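Local coordinates for 3-oxoacyl-[acyl-carrier-protein] reductase (Sinorhizobium meliloti, PDB 3U9L), which probably reduces 3-oxoacyl-[acyl-carrier-protein] thioesters with NADPH, as a member of the short-chain dehydrogenase/reductase family, at residues Leu64-Asp67 with Ser73-Arg76; Ser147-Gly152 with Ala163-Asp168; Ile187-Ala192 with Asp270-Gly275. All coordinates share one frame; numbering follows the deposited sequence.

The three contacts follow one another along the chain, and all belong to the Rossmann-type parallel sheet of the reductase and its flanking helices. Interaction 1 ties strand 61-65, an outermost strand of the sheet within the chain, to helix 71-85. Interactions 2 and 3 lie on the other side of the chain's centre, their centres about 26 and 30 Å from that of interaction 1. Those two are neighbours, about 9 Å apart between centres, and touch directly where 147-152 meets D270, A272 and G191. Helix 158-179 of interaction 2 leads straight into strand 183-190 of interaction 3, and both contacts reach the second subunit, so the probable active-site loop, the sheet and the dimer interface meet there.

Interaction 1 (Leu64-Asp67 with Ser73-Arg76); sequences LELD and SVDR
A water between E65 and S73 lies in the plane of the R76 guanidinium, at its edge. It donates to E65 O at 2.7 Å and to S73 O at 2.9 Å, joining the end of the strand to the first turn of the helix. The two carboxylates have their main partners outside the contact: E65 OE1 accepts from the backbone N of I39, and D67 OD1 from that of Q69. The direct bond is made by the S73 hydroxyl. OG stands anti to the backbone N of S73 and beside its carbonyl carbon (chi1 -175°), turned to the chain that leaves the strand, and D67 N donates to S73 OG at 2.8 Å in an almost straight bond of 173°. The same oxygen lies 3.4 Å from D67 CB, and S73 CB comes 3.6 Å from D67 O, so the serine fits closely alongside the D67 backbone. Replacing S73 by an alanine would probably leave the D67 amide without its mate and let the turn after the strand shift. Next to this polar pair is an apolar one: L66 CD2 meets V74 CG2 at 3.8 Å, the two side chains crossing at a slant, and V74 CG2 also approaches D67 O. In classical members of the family the aspartate at the position of D67 borders the adenine end of the cofactor pocket, which is probably the case here too. S73 N is itself bonded to S70 OG at the start of the helix. On the sheet side, L64 and L66 make backbone bonds with strand 31-36, and L66 rests on A77 of helix 71-85. V74 packs on R124, V125 and A128 of helix 108-136, so the strand-to-helix turn is held between sheet and helices.

Interaction 2 (Ser147-Gly152 with Ala163-Asp168); sequences SSSAGG and AKAAMD
S149 is the residue by which the 147-152 segment reaches A163-D168, facing K164 and A165. S147 opens a single 3-10 turn, closed when A150 N donates to S147 O; a backbone bond to P190 fixes the same residue to the neighbouring strand. S148 comes next, its OG bonded to that of S146. At S149 the hydroxyl lies anti to its carbonyl carbon and beside its backbone N (chi1 -51°), which carries OG over the K164-A165 backbone. S149 OG is 3.5 Å from A165 CA, with K164 CB and D168 CB as farther neighbours. A water bridges the polar atoms: it lies a short 2.5 Å from S149 OG and donates to K164 O at 2.7 Å. K164 O is thus gripped twice, since D168 N also donates to it at 3.0 Å within the helix. A150 turns instead to F276 of helix 272-289 and to L279 of the second subunit. G151 must be small, because a CB there would come 3.0 Å from S147 O. G152 ends the segment in a backbone bond with D270. Across the contact, K164 leaves the serine behind: its chain bends at chi2 and chi3 and delivers NZ to I144 O, while D168 spreads OD2 to S145 OG and OD1 to a salt bridge with R262. A165 packs on A165 of the second subunit. The layout is that of the short-chain dehydrogenase active site: K164 probably occupies the position of the YxxxK lysine and touches N118, probably the tetrad asparagine, and the serine-rich loop after strand 139-144 is where the family carries its catalytic serine, so the contact probably sets that loop against the helix carrying the signature.

Interaction 3 (Ile187-Ala192 with Asp270-Gly275); sequences IIVPGA and DGADVG
An Asx turn at D270 starts helix 272-289 and places it against V189 and G191, at the end of strand 183-190, where P190 and G191 form the Pro-Gly pair that in this family usually lies by the nicotinamide site. CG of D270 sits beside both its backbone N and its carbonyl carbon (chi1 67°), which turns the carboxylate back on the chain. OD1 of D270 then accepts from A272 N at 3.0 Å and 152°, met nearly along the C-O axis. G271 holds the N-cap position with a positive phi of 99°, where a CB would be jammed against the carbonyl oxygen of D270, and its own O receives G275 N in the first helical turn. The other carboxylate oxygen, OD2, faces the strand end. It lies 4.4 Å from G191 CA, and a water 2.6 Å from D270 OD2 accepts from A192 N at 2.8 Å, so the loop after the strand is joined to the helix start through solvent. S147 OG is a further hydrogen-bond partner of OD2, which ties this turn to the serine-rich loop after strand 139-144. The apolar part is small and single: V189 CG1, anti to the backbone N, points at A272 CB from 4.2 Å. With 78 Å² buried in all, the two segments touch lightly. V189 is bonded through its backbone to V263 and packs on R262 and H264 of strand 262-265, and I188 packs on I142 and I144 of strand 139-144. A272 leans on S147, I187 meets D168, A171 and V172 of helix 158-179, and D270 touches M286 of the second subunit, which leaves the strand end between two neighbouring strands and beside the dimer interface.

Interaction 1 (Leu64-Asp67 with Ser73-Arg76)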
# COMPACT_ATOMS: atom_id res chain seq x y z
N LEU A 64 -6.73 -6.61 -27.58
CA LEU A 64 -6.37 -5.24 -27.81
C LEU A 64 -5.01 -5.07 -27.19
O LEU A 64 -4.80 -5.51 -26.09
CB LEU A 64 -7.43 -4.33 -27.10
CG LEU A 64 -7.18 -2.85 -26.90
CD1 LEU A 64 -7.02 -2.15 -28.26
CD2 LEU A 64 -8.35 -2.23 -26.12
N GLU A 65 -4.10 -4.42 -27.89
CA GLU A 65 -2.80 -4.13 -27.32
C GLU A 65 -2.89 -2.95 -26.33
O GLU A 65 -3.31 -1.83 -26.69
CB GLU A 65 -1.85 -3.78 -28.46
CG GLU A 65 -0.71 -2.91 -28.07
CD GLU A 65 0.54 -3.69 -27.80
OE1 GLU A 65 0.70 -4.79 -28.39
OE2 GLU A 65 1.37 -3.21 -26.99
N LEU A 66 -2.46 -3.19 -25.10
CA LEU A 66 -2.51 -2.13 -24.08
C LEU A 66 -1.43 -2.42 -23.05
O LEU A 66 -1.52 -3.37 -22.26
CB LEU A 66 -3.91 -2.03 -23.45
CG LEU A 66 -4.26 -0.86 -22.51
CD1 LEU A 66 -5.77 -0.80 -22.17
CD2 LEU A 66 -3.43 -1.00 -21.26
N ASP A 67 -0.38 -1.63 -23.12
CA ASP A 67 0.75 -1.78 -22.23
C ASP A 67 0.53 -0.80 -21.07
O ASP A 67 0.69 0.39 -21.26
CB ASP A 67 1.99 -1.36 -22.97
CG ASP A 67 3.23 -1.43 -22.12
OD1 ASP A 67 3.16 -1.74 -20.90
OD2 ASP A 67 4.32 -1.22 -22.69
N SER A 73 0.58 4.04 -24.93
CA SER A 73 -0.14 2.81 -25.20
C SER A 73 -1.58 2.80 -24.64
O SER A 73 -2.55 2.46 -25.33
CB SER A 73 0.61 1.61 -24.65
OG SER A 73 -0.08 0.43 -25.04
N VAL A 74 -1.71 3.14 -23.37
CA VAL A 74 -3.01 3.18 -22.71
C VAL A 74 -3.95 4.11 -23.46
O VAL A 74 -5.10 3.75 -23.75
CB VAL A 74 -2.85 3.60 -21.21
CG1 VAL A 74 -4.22 3.89 -20.59
CG2 VAL A 74 -2.15 2.52 -20.45
N ASP A 75 -3.49 5.32 -23.76
CA ASP A 75 -4.35 6.34 -24.39
C ASP A 75 -4.88 5.84 -25.73
O ASP A 75 -6.05 5.93 -26.03
CB ASP A 75 -3.60 7.64 -24.65
CG ASP A 75 -3.39 8.49 -23.39
OD1 ASP A 75 -4.00 8.21 -22.34
OD2 ASP A 75 -2.59 9.45 -23.44
N ARG A 76 -3.98 5.29 -26.52
CA ARG A 76 -4.32 4.77 -27.82
C ARG A 76 -5.42 3.74 -27.72
O ARG A 76 -6.37 3.76 -28.50
CB ARG A 76 -3.07 4.14 -28.46
CG ARG A 76 -3.28 3.73 -29.92
CD ARG A 76 -2.04 3.02 -30.51
NE ARG A 76 -2.29 2.52 -31.87
CZ ARG A 76 -2.86 1.34 -32.15
NH1 ARG A 76 -3.24 0.53 -31.16
NH2 ARG A 76 -3.06 0.99 -33.42
O HOH W 1 -2.47 0.62 -27.61

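Interaction 2 (Ser147-Gly152 with Ala163-Asp168)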
# COMPACT_ATOMS: atom_id res chain seq x y z
N SER A 147 -6.48 -11.07 -1.16
CA SER A 147 -6.74 -11.42 0.25
C SER A 147 -5.59 -10.99 1.16
O SER A 147 -5.78 -10.77 2.37
CB SER A 147 -6.97 -12.95 0.36
OG SER A 147 -5.75 -13.67 0.22
N SER A 148 -4.38 -10.87 0.60
CA SER A 148 -3.25 -10.48 1.44
C SER A 148 -3.36 -9.08 2.08
O SER A 148 -2.74 -8.83 3.12
CB SER A 148 -1.98 -10.53 0.61
OG SER A 148 -2.01 -9.53 -0.40
N SER A 149 -4.15 -8.18 1.49
CA SER A 149 -4.22 -6.82 2.05
C SER A 149 -5.01 -6.79 3.35
O SER A 149 -4.95 -5.83 4.05
CB SER A 149 -4.80 -5.80 1.05
OG SER A 149 -4.10 -5.91 -0.20
N ALA A 150 -5.77 -7.83 3.68
CA ALA A 150 -6.41 -7.88 5.01
C ALA A 150 -6.58 -9.31 5.62
O ALA A 150 -7.49 -9.53 6.41
CB ALA A 150 -7.76 -7.25 4.94
N GLY A 151 -5.78 -10.27 5.19
CA GLY A 151 -5.92 -11.61 5.70
C GLY A 151 -4.53 -12.12 6.12
O GLY A 151 -3.52 -11.40 6.03
N GLY A 152 -4.49 -13.37 6.57
CA GLY A 152 -3.24 -13.97 6.99
C GLY A 152 -2.35 -14.12 5.77
O GLY A 152 -2.82 -14.51 4.70
N ALA A 163 2.47 -3.31 -2.84
CA ALA A 163 1.81 -2.72 -3.99
C ALA A 163 0.33 -3.07 -3.98
O ALA A 163 -0.50 -2.23 -4.28
CB ALA A 163 2.45 -3.14 -5.26
N LYS A 164 -0.04 -4.30 -3.64
CA LYS A 164 -1.46 -4.67 -3.63
C LYS A 164 -2.21 -3.94 -2.52
O LYS A 164 -3.39 -3.65 -2.69
CB LYS A 164 -1.66 -6.18 -3.40
CG LYS A 164 -1.08 -7.06 -4.49
CD LYS A 164 -1.61 -6.67 -5.86
CE LYS A 164 -3.08 -6.91 -5.97
NZ LYS A 164 -3.64 -6.72 -7.39
N ALA A 165 -1.57 -3.76 -1.37
CA ALA A 165 -2.17 -3.04 -0.26
C ALA A 165 -2.47 -1.58 -0.66
O ALA A 165 -3.52 -1.01 -0.30
CB ALA A 165 -1.21 -3.06 0.94
N ALA A 166 -1.54 -0.98 -1.40
CA ALA A 166 -1.73 0.41 -1.88
C ALA A 166 -2.85 0.37 -2.88
O ALA A 166 -3.70 1.26 -2.87
CB ALA A 166 -0.46 0.93 -2.53
N MSE A 167 -2.88 -0.65 -3.75
CA MSE A 167 -3.92 -0.68 -4.79
C MSE A 167 -5.35 -0.77 -4.20
O MSE A 167 -6.29 -0.12 -4.68
CB MSE A 167 -3.73 -1.84 -5.79
CG MSE A 167 -4.65 -1.70 -7.03
SE MSE A 167 -5.46 -3.49 -7.50
CE MSE A 167 -6.87 -3.48 -6.09
N ASP A 168 -5.50 -1.59 -3.17
CA ASP A 168 -6.79 -1.65 -2.53
C ASP A 168 -7.19 -0.29 -1.88
O ASP A 168 -8.34 0.09 -1.95
CB ASP A 168 -6.84 -2.77 -1.50
CG ASP A 168 -8.25 -3.14 -1.11
OD1 ASP A 168 -8.77 -2.46 -0.23
OD2 ASP A 168 -8.83 -4.12 -1.66
O HOH W 2 -5.03 -5.84 -2.54

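Interaction 3 (Ile187-Ala192 with Asp270-Gly275)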
# COMPACT_ATOMS: atom_id res chain seq x y z
N ILE A 187 -14.97 -4.61 -5.61
CA ILE A 187 -13.62 -5.06 -5.45
C ILE A 187 -13.64 -6.58 -5.22
O ILE A 187 -14.31 -7.09 -4.34
CB ILE A 187 -12.92 -4.40 -4.25
CG1 ILE A 187 -12.91 -2.85 -4.39
CG2 ILE A 187 -11.49 -4.98 -4.14
CD1 ILE A 187 -12.35 -1.98 -3.23
N ILE A 188 -12.91 -7.29 -6.05
CA ILE A 188 -12.81 -8.73 -5.93
C ILE A 188 -11.56 -9.02 -5.11
O ILE A 188 -10.47 -8.50 -5.37
CB ILE A 188 -12.70 -9.39 -7.33
CG1 ILE A 188 -13.76 -8.83 -8.34
CG2 ILE A 188 -12.70 -10.89 -7.21
CD1 ILE A 188 -15.25 -8.89 -7.89
N VAL A 189 -11.76 -9.86 -4.11
CA VAL A 189 -10.73 -10.24 -3.19
C VAL A 189 -10.39 -11.76 -3.29
O VAL A 189 -10.91 -12.59 -2.56
CB VAL A 189 -11.06 -9.76 -1.75
CG1 VAL A 189 -9.90 -10.01 -0.84
CG2 VAL A 189 -11.39 -8.25 -1.78
N PRO A 190 -9.51 -12.12 -4.23
CA PRO A 190 -9.10 -13.53 -4.45
C PRO A 190 -8.09 -13.98 -3.44
O PRO A 190 -7.17 -13.22 -3.11
CB PRO A 190 -8.42 -13.52 -5.83
CG PRO A 190 -8.49 -12.13 -6.33
CD PRO A 190 -8.88 -11.20 -5.19
N GLY A 191 -8.27 -15.20 -2.93
CA GLY A 191 -7.30 -15.80 -2.03
C GLY A 191 -6.25 -16.52 -2.87
O GLY A 191 -6.06 -16.23 -4.06
N ALA A 192 -5.60 -17.48 -2.23
CA ALA A 192 -4.53 -18.28 -2.85
C ALA A 192 -5.11 -19.38 -3.68
O ALA A 192 -5.96 -20.15 -3.21
CB ALA A 192 -3.66 -18.90 -1.76
N ASP A 270 -8.04 -17.57 4.30
CA ASP A 270 -7.04 -16.87 5.07
C ASP A 270 -7.60 -15.69 5.95
O ASP A 270 -6.82 -15.05 6.64
CB ASP A 270 -5.89 -16.35 4.18
CG ASP A 270 -6.32 -15.23 3.22
OD1 ASP A 270 -7.27 -14.40 3.55
OD2 ASP A 270 -5.73 -15.20 2.09
N GLY A 271 -8.90 -15.43 5.91
CA GLY A 271 -9.53 -14.47 6.82
C GLY A 271 -9.79 -13.07 6.27
O GLY A 271 -10.33 -12.21 6.94
N ALA A 272 -9.39 -12.81 5.03
CA ALA A 272 -9.58 -11.48 4.45
C ALA A 272 -11.08 -11.13 4.42
O ALA A 272 -11.42 -9.97 4.42
CB ALA A 272 -8.98 -11.34 3.07
N ASP A 273 -11.94 -12.14 4.42
CA ASP A 273 -13.36 -11.87 4.44
C ASP A 273 -13.72 -11.17 5.73
O ASP A 273 -14.51 -10.25 5.72
CB ASP A 273 -14.20 -13.14 4.24
CG ASP A 273 -13.87 -14.24 5.23
OD1 ASP A 273 -12.71 -14.40 5.65
OD2 ASP A 273 -14.78 -15.00 5.58
N VAL A 274 -13.12 -11.62 6.83
CA VAL A 274 -13.36 -11.10 8.15
C VAL A 274 -12.64 -9.76 8.28
O VAL A 274 -13.23 -8.76 8.70
CB VAL A 274 -12.78 -12.07 9.24
CG1 VAL A 274 -12.99 -11.48 10.61
CG2 VAL A 274 -13.46 -13.39 9.21
N GLY A 275 -11.34 -9.73 7.95
CA GLY A 275 -10.61 -8.47 8.02
C GLY A 275 -11.33 -7.34 7.23
O GLY A 275 -11.58 -6.25 7.73
O HOH W 3 -5.64 -17.38 0.59